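Local coordinates for HTPA Reductase (Selaginella moellendorffii, PDB 5U5N), which probably catalyses the NAD(P)H-dependent reduction of 4-hydroxy-tetrahydrodipicolinate to tetrahydrodipicolinate on the diaminopimelate route to lysine, at residues A[99-104]-A[122-127]; A[156-161]-A[190-195]. All blocks are in the same frame, centred on the assembly; numbering follows the deposited sequence.

Both contacts pair two parallel strands joined through a helix, yet they lie in different halves of the chain, their centres about 31 Å apart. Contact 1 sits in the middle of the five-stranded parallel sheet of the N-terminal Rossmann domain; its side chains are mostly apolar, packed under helices, and its C-terminal ends meet the nicotinamide end of NAD. Contact 2 adds strand 193-195 to the outer side of strand 155-162 in the mixed sheet of the C-terminal domain, away from the annotated sites. There, Glu193 is exposed while Glu160 is buried; charged side chains lie among valines and a leucine, and a water bridges backbone atoms at one end.

Contact 1 of 2, residues A[99-104]-A[122-127]; sequences PFVMGT and YSIIAP. With NAD (nicotinamide-adenine-dinucleotide), chain C.
Phe100 lays the face of its ring over Ser123, whose CB stands 4.0 Å from the ring centroid and 13° off the ring normal, a CH-pi contact between neighbours in parallel strands. With CG held between its own backbone N and carbonyl carbon (chi1 67°), the ring leans across to strand 123-125. Phe100 CE2 also reaches Ile125 CG1 at 4.1 Å; that methylene meets Met102 CB as well. Ser123 OG turns back to the carbonyl of Thr121, leaving its CB against the ring.

On the other face of the sheet, Ile124 CD1 lies 4.2 Å from Val101 CG2, beneath helix 241-259, where Ala250 and Leu254 touch the isoleucine. The backbone of Ile124 links the strands twice: its N donates to Phe100 O at 3.0 Å, and its O receives Met102 N at 2.9 Å, nearly in line with the carbonyl bond. Phe100 N adds a bond to Tyr122 O.

This is the beta-alpha-beta unit of a Rossmann fold, with helix 109-119 as the crossover. At the C-terminal ends the pairing weakens: Ala126 N makes only a weak bond to Met102 O. Gly103 O accepts the carboxamide N7N of NAD at 3.0 Å, a nearly straight bond (170°) to a main-chain oxygen, which probably helps set the rotation of the amide.

Contact 2 of 2, residues A[156-161]-A[190-195]; sequences LQVTES and EQVELV
Val158 meets Val192 obliquely, CG1 to CG2 at 4.2 Å, where strand 193-195 joins the edge of the mixed sheet as the second strand of a beta-alpha-beta unit; helix 171-182 makes the crossover and its Ile177 covers both valines. The backbone of Val158 begins the pairing: its O receives Glu193 N at 2.9 Å, while its N donates to a water that in turn donates to Gln191 O, linking strand 155-162 to the 3-10 turn just before the pairing begins.

On the opposite face of the sheet, Thr159 runs alongside Glu193. Chi1 of -55° puts OG1 beside the backbone N and CG2 anti to it, and Thr159 CG2 presses on Val195 CG2 at 3.4 Å, closer than carbons usually pack. The carboxylate of Glu193 passes on to a salt bridge with Arg204.

Glu160 returns to the face of Val158. With CG between the backbone N and the carbonyl carbon (chi1 64°), Glu160 CG lies 3.8 Å from Val192 CG1; the bend at chi2 then sets the carboxylate beside Leu194 CD2. The buried carboxylate forms a salt bridge to Arg196 and a hydrogen bond to His162 through OE1, and takes the Ser170 amide at OE2, a setting that probably favours the ionised form. A leucine in its place would probably leave Arg196 without this carboxylate as a partner and the Ser170 amide without this acceptor. The main chain of Glu160 bonds to strand 193-195 twice: Glu160 N donates to Glu193 O, and Glu160 O accepts from Val195 N.

Ser161 then sets CB 4.1 Å from Val195 CB, while its OG bonds to His215 NE2 on the neighbouring strand 215-223.

Contact 1 of 2, residues A[99-104]-A[122-127]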
loop_
_atom_site.group_PDB
_atom_site.type_symbol
_atom_site.label_atom_id
_atom_site.label_comp_id
_atom_site.label_asym_id
_atom_site.label_seq_id
_atom_site.Cartn_x
_atom_site.Cartn_y
_atom_site.Cartn_z
ATOM N N PRO A 99 18.674 -23.144 16.834
ATOM C CA PRO A 99 17.740 -22.317 16.044
ATOM C C PRO A 99 18.478 -21.259 15.251
ATOM O O PRO A 99 19.453 -20.728 15.740
ATOM C CB PRO A 99 16.822 -21.678 17.105
ATOM C CG PRO A 99 17.517 -21.847 18.400
ATOM C CD PRO A 99 18.444 -23.022 18.278
ATOM N N PHE A 100 18.034 -20.975 14.027
ATOM C CA PHE A 100 18.743 -20.020 13.197
ATOM C C PHE A 100 17.884 -19.105 12.327
ATOM O O PHE A 100 16.804 -19.470 11.886
ATOM C CB PHE A 100 19.813 -20.721 12.326
ATOM C CG PHE A 100 19.270 -21.630 11.270
ATOM C CD1 PHE A 100 18.904 -22.916 11.574
ATOM C CD2 PHE A 100 19.144 -21.188 9.954
ATOM C CE1 PHE A 100 18.403 -23.755 10.601
ATOM C CE2 PHE A 100 18.622 -22.005 8.970
ATOM C CZ PHE A 100 18.257 -23.297 9.295
ATOM N N VAL A 101 18.448 -17.932 12.062
ATOM C CA VAL A 101 17.955 -16.997 11.098
ATOM C C VAL A 101 18.954 -16.944 9.948
ATOM O O VAL A 101 20.064 -16.448 10.127
ATOM C CB VAL A 101 17.808 -15.611 11.743
ATOM C CG1 VAL A 101 17.336 -14.590 10.706
ATOM C CG2 VAL A 101 16.841 -15.697 12.919
ATOM N N MET A 102 18.529 -17.426 8.775
ATOM C CA MET A 102 19.354 -17.506 7.570
ATOM C C MET A 102 19.018 -16.360 6.633
ATOM O O MET A 102 17.960 -16.370 6.010
ATOM C CB MET A 102 19.104 -18.880 6.887
ATOM C CG MET A 102 19.778 -19.127 5.539
ATOM S SD MET A 102 21.572 -19.283 5.732
ATOM C CE MET A 102 21.684 -20.924 6.455
ATOM N N GLY A 103 19.898 -15.369 6.574
ATOM C CA GLY A 103 19.763 -14.236 5.671
ATOM C C GLY A 103 20.596 -14.368 4.390
ATOM O O GLY A 103 20.466 -13.571 3.476
ATOM N N THR A 104 21.458 -15.372 4.329
ATOM C CA THR A 104 22.362 -15.561 3.206
ATOM C C THR A 104 21.543 -16.006 1.994
ATOM O O THR A 104 20.701 -16.883 2.103
ATOM C CB THR A 104 23.395 -16.652 3.542
ATOM O OG1 THR A 104 24.008 -16.373 4.802
ATOM C CG2 THR A 104 24.485 -16.779 2.450
ATOM N N TYR A 122 13.574 -24.649 14.978
ATOM C CA TYR A 122 13.081 -23.279 14.927
ATOM C C TYR A 122 13.965 -22.436 14.012
ATOM O O TYR A 122 15.148 -22.265 14.287
ATOM C CB TYR A 122 12.986 -22.656 16.326
ATOM C CG TYR A 122 11.868 -23.253 17.144
ATOM C CD1 TYR A 122 10.541 -22.869 16.943
ATOM C CD2 TYR A 122 12.119 -24.232 18.097
ATOM C CE1 TYR A 122 9.511 -23.422 17.692
ATOM C CE2 TYR A 122 11.096 -24.776 18.850
ATOM C CZ TYR A 122 9.799 -24.373 18.630
ATOM O OH TYR A 122 8.790 -24.935 19.356
ATOM N N SER A 123 13.381 -21.914 12.932
ATOM C CA SER A 123 14.127 -21.112 11.970
ATOM C C SER A 123 13.320 -20.030 11.266
ATOM O O SER A 123 12.111 -20.095 11.170
ATOM C CB SER A 123 14.789 -22.022 10.898
ATOM O OG SER A 123 13.938 -23.075 10.522
ATOM N N ILE A 124 14.043 -19.038 10.773
ATOM C CA ILE A 124 13.526 -18.070 9.837
ATOM C C ILE A 124 14.476 -18.125 8.663
ATOM O O ILE A 124 15.666 -17.841 8.789
ATOM C CB ILE A 124 13.476 -16.651 10.446
ATOM C CG1 ILE A 124 12.392 -16.576 11.523
ATOM C CG2 ILE A 124 13.181 -15.622 9.362
ATOM C CD1 ILE A 124 12.648 -15.480 12.524
ATOM N N ILE A 125 13.944 -18.490 7.509
ATOM C CA ILE A 125 14.696 -18.495 6.280
ATOM C C ILE A 125 14.040 -17.450 5.406
ATOM O O ILE A 125 12.900 -17.621 4.945
ATOM C CB ILE A 125 14.687 -19.899 5.622
ATOM C CG1 ILE A 125 15.493 -20.854 6.522
ATOM C CG2 ILE A 125 15.285 -19.851 4.218
ATOM C CD1 ILE A 125 15.308 -22.320 6.232
ATOM N N ALA A 126 14.748 -16.350 5.206
ATOM C CA ALA A 126 14.197 -15.274 4.410
ATOM C C ALA A 126 15.310 -14.608 3.612
ATOM O O ALA A 126 16.223 -13.980 4.204
ATOM C CB ALA A 126 13.508 -14.272 5.319
ATOM N N PRO A 127 15.257 -14.742 2.281
ATOM C CA PRO A 127 16.251 -14.094 1.440
ATOM C C PRO A 127 16.063 -12.576 1.235
ATOM O O PRO A 127 16.931 -11.947 0.622
ATOM C CB PRO A 127 16.118 -14.862 0.122
ATOM C CG PRO A 127 14.683 -15.253 0.073
ATOM C CD PRO A 127 14.253 -15.466 1.483
HETATM P PA NAD C . 30.791 -10.785 2.703
HETATM O O1A NAD C . 31.552 -11.395 1.538
HETATM O O2A NAD C . 31.064 -9.370 3.172
HETATM O O5B NAD C . 30.925 -11.714 3.991
HETATM C C5B NAD C . 30.519 -13.068 4.008
HETATM C C4B NAD C . 31.403 -13.752 5.043
HETATM O O4B NAD C . 31.023 -15.114 5.238
HETATM C C3B NAD C . 32.884 -13.746 4.665
HETATM O O3B NAD C . 33.588 -12.834 5.528
HETATM C C2B NAD C . 33.326 -15.214 4.773
HETATM O O2B NAD C . 34.660 -15.351 5.314
HETATM C C1B NAD C . 32.196 -15.845 5.611
HETATM N N9A NAD C . 31.943 -17.305 5.475
HETATM C C8A NAD C . 32.012 -18.049 4.352
HETATM N N7A NAD C . 31.708 -19.341 4.615
HETATM C C5A NAD C . 31.423 -19.440 5.926
HETATM C C6A NAD C . 31.041 -20.525 6.857
HETATM N N6A NAD C . 30.883 -21.792 6.418
HETATM N N1A NAD C . 30.839 -20.219 8.158
HETATM C C2A NAD C . 30.997 -18.963 8.627
HETATM N N3A NAD C . 31.356 -17.927 7.830
HETATM C C4A NAD C . 31.575 -18.097 6.494
HETATM O O3 NAD C . 29.222 -10.991 2.373
HETATM P PN NAD C . 28.060 -9.950 2.815
HETATM O O1N NAD C . 28.299 -8.702 1.997
HETATM O O2N NAD C . 28.009 -9.863 4.329
HETATM O O5D NAD C . 26.767 -10.792 2.341
HETATM C C5D NAD C . 26.532 -12.079 2.903
HETATM C C4D NAD C . 25.329 -12.784 2.291
HETATM O O4D NAD C . 24.131 -12.140 2.739
HETATM C C3D NAD C . 25.302 -12.766 0.756
HETATM O O3D NAD C . 24.875 -14.033 0.224
HETATM C C2D NAD C . 24.290 -11.685 0.427
HETATM O O2D NAD C . 23.583 -11.914 -0.793
HETATM C C1D NAD C . 23.328 -11.792 1.602
HETATM N N1N NAD C . 22.482 -10.605 1.850
HETATM C C2N NAD C . 21.188 -10.851 2.123
HETATM C C3N NAD C . 20.280 -9.830 2.391
HETATM C C7N NAD C . 18.824 -10.147 2.679
HETATM O O7N NAD C . 17.984 -9.298 2.429
HETATM N N7N NAD C . 18.437 -11.330 3.184
HETATM C C4N NAD C . 20.753 -8.517 2.364
HETATM C C5N NAD C . 22.094 -8.266 2.079
HETATM C C6N NAD C . 22.950 -9.336 1.823
#

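Contact 2 of 2, residues A[156-161]-A[190-195]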
loop_
_atom_site.group_PDB
_atom_site.type_symbol
_atom_site.label_atom_id
_atom_site.label_comp_id
_atom_site.label_asym_id
_atom_site.label_seq_id
_atom_site.Cartn_x
_atom_site.Cartn_y
_atom_site.Cartn_z
ATOM N N LEU A 156 1.780 2.037 -16.886
ATOM C CA LEU A 156 2.786 1.796 -15.865
ATOM C C LEU A 156 4.188 2.089 -16.386
ATOM O O LEU A 156 4.581 1.608 -17.468
ATOM C CB LEU A 156 2.738 0.333 -15.398
ATOM C CG LEU A 156 3.780 -0.131 -14.370
ATOM C CD1 LEU A 156 3.668 0.671 -13.074
ATOM C CD2 LEU A 156 3.619 -1.613 -14.105
ATOM N N GLN A 157 4.956 2.849 -15.596
ATOM C CA GLN A 157 6.403 2.941 -15.764
ATOM C C GLN A 157 7.029 2.510 -14.458
ATOM O O GLN A 157 6.529 2.839 -13.366
ATOM C CB GLN A 157 6.862 4.351 -16.037
ATOM C CG GLN A 157 6.298 4.996 -17.284
ATOM C CD GLN A 157 6.220 6.501 -17.126
ATOM O OE1 GLN A 157 6.983 7.226 -17.744
ATOM N NE2 GLN A 157 5.346 6.969 -16.234
ATOM N N VAL A 158 8.137 1.794 -14.555
ATOM C CA VAL A 158 8.875 1.334 -13.402
ATOM C C VAL A 158 10.331 1.683 -13.635
ATOM O O VAL A 158 10.886 1.405 -14.680
ATOM C CB VAL A 158 8.726 -0.171 -13.180
ATOM C CG1 VAL A 158 9.483 -0.582 -11.939
ATOM C CG2 VAL A 158 7.261 -0.560 -13.062
ATOM N N THR A 159 10.898 2.378 -12.658
ATOM C CA THR A 159 12.284 2.772 -12.667
ATOM C C THR A 159 12.922 2.234 -11.382
ATOM O O THR A 159 12.272 2.168 -10.313
ATOM C CB THR A 159 12.419 4.305 -12.749
ATOM O OG1 THR A 159 11.705 4.805 -13.875
ATOM C CG2 THR A 159 13.859 4.713 -12.964
ATOM N N GLU A 160 14.172 1.802 -11.505
ATOM C CA GLU A 160 14.920 1.367 -10.343
ATOM C C GLU A 160 16.420 1.507 -10.508
ATOM O O GLU A 160 16.952 1.398 -11.606
ATOM C CB GLU A 160 14.574 -0.093 -9.954
ATOM C CG GLU A 160 14.929 -1.190 -10.992
ATOM C CD GLU A 160 16.131 -2.060 -10.580
ATOM O OE1 GLU A 160 17.295 -1.571 -10.634
ATOM O OE2 GLU A 160 15.933 -3.237 -10.176
ATOM N N SER A 161 17.067 1.761 -9.383
ATOM C CA SER A 161 18.472 2.000 -9.315
ATOM C C SER A 161 19.125 1.069 -8.280
ATOM O O SER A 161 18.613 0.852 -7.195
ATOM C CB SER A 161 18.732 3.455 -8.971
ATOM O OG SER A 161 20.117 3.683 -8.880
ATOM N N GLU A 190 10.957 -6.373 -19.315
ATOM C CA GLU A 190 11.998 -5.638 -20.055
ATOM C C GLU A 190 11.817 -4.112 -20.041
ATOM O O GLU A 190 12.793 -3.354 -20.150
ATOM C CB GLU A 190 12.210 -6.162 -21.515
ATOM C CG GLU A 190 11.211 -7.148 -22.210
ATOM C CD GLU A 190 11.290 -8.627 -21.737
ATOM O OE1 GLU A 190 10.510 -8.934 -20.806
ATOM O OE2 GLU A 190 12.113 -9.494 -22.253
ATOM N N GLN A 191 10.572 -3.673 -19.874
ATOM C CA GLN A 191 10.251 -2.267 -19.822
ATOM C C GLN A 191 10.664 -1.564 -18.512
ATOM O O GLN A 191 10.598 -0.337 -18.457
ATOM C CB GLN A 191 8.758 -2.053 -20.012
ATOM C CG GLN A 191 8.235 -2.451 -21.381
ATOM C CD GLN A 191 6.754 -2.121 -21.495
ATOM O OE1 GLN A 191 5.911 -3.006 -21.386
ATOM N NE2 GLN A 191 6.441 -0.843 -21.642
ATOM N N VAL A 192 11.109 -2.305 -17.483
ATOM C CA VAL A 192 11.698 -1.681 -16.313
ATOM C C VAL A 192 12.864 -0.871 -16.810
ATOM O O VAL A 192 13.562 -1.293 -17.666
ATOM C CB VAL A 192 12.171 -2.689 -15.249
ATOM C CG1 VAL A 192 12.947 -2.004 -14.127
ATOM C CG2 VAL A 192 10.975 -3.413 -14.654
ATOM N N GLU A 193 13.013 0.343 -16.293
ATOM C CA GLU A 193 14.097 1.260 -16.665
ATOM C C GLU A 193 15.174 1.174 -15.579
ATOM O O GLU A 193 15.046 1.747 -14.481
ATOM C CB GLU A 193 13.564 2.677 -16.778
ATOM C CG GLU A 193 14.501 3.683 -17.400
ATOM C CD GLU A 193 13.804 5.021 -17.692
ATOM O OE1 GLU A 193 12.559 5.218 -17.488
ATOM O OE2 GLU A 193 14.519 5.915 -18.153
ATOM N N LEU A 194 16.234 0.412 -15.869
ATOM C CA LEU A 194 17.381 0.327 -14.976
ATOM C C LEU A 194 18.193 1.613 -15.088
ATOM O O LEU A 194 18.681 1.958 -16.140
ATOM C CB LEU A 194 18.262 -0.877 -15.333
ATOM C CG LEU A 194 17.590 -2.253 -15.455
ATOM C CD1 LEU A 194 18.636 -3.326 -15.716
ATOM C CD2 LEU A 194 16.747 -2.631 -14.248
ATOM N N VAL A 195 18.310 2.330 -13.987
ATOM C CA VAL A 195 19.142 3.520 -13.901
ATOM C C VAL A 195 20.493 3.072 -13.343
ATOM O O VAL A 195 20.569 2.589 -12.225
ATOM C CB VAL A 195 18.496 4.563 -12.960
ATOM C CG1 VAL A 195 19.400 5.760 -12.798
ATOM C CG2 VAL A 195 17.153 4.999 -13.521
HETATM O O HOH W 1 9.019 1.522 -17.339
#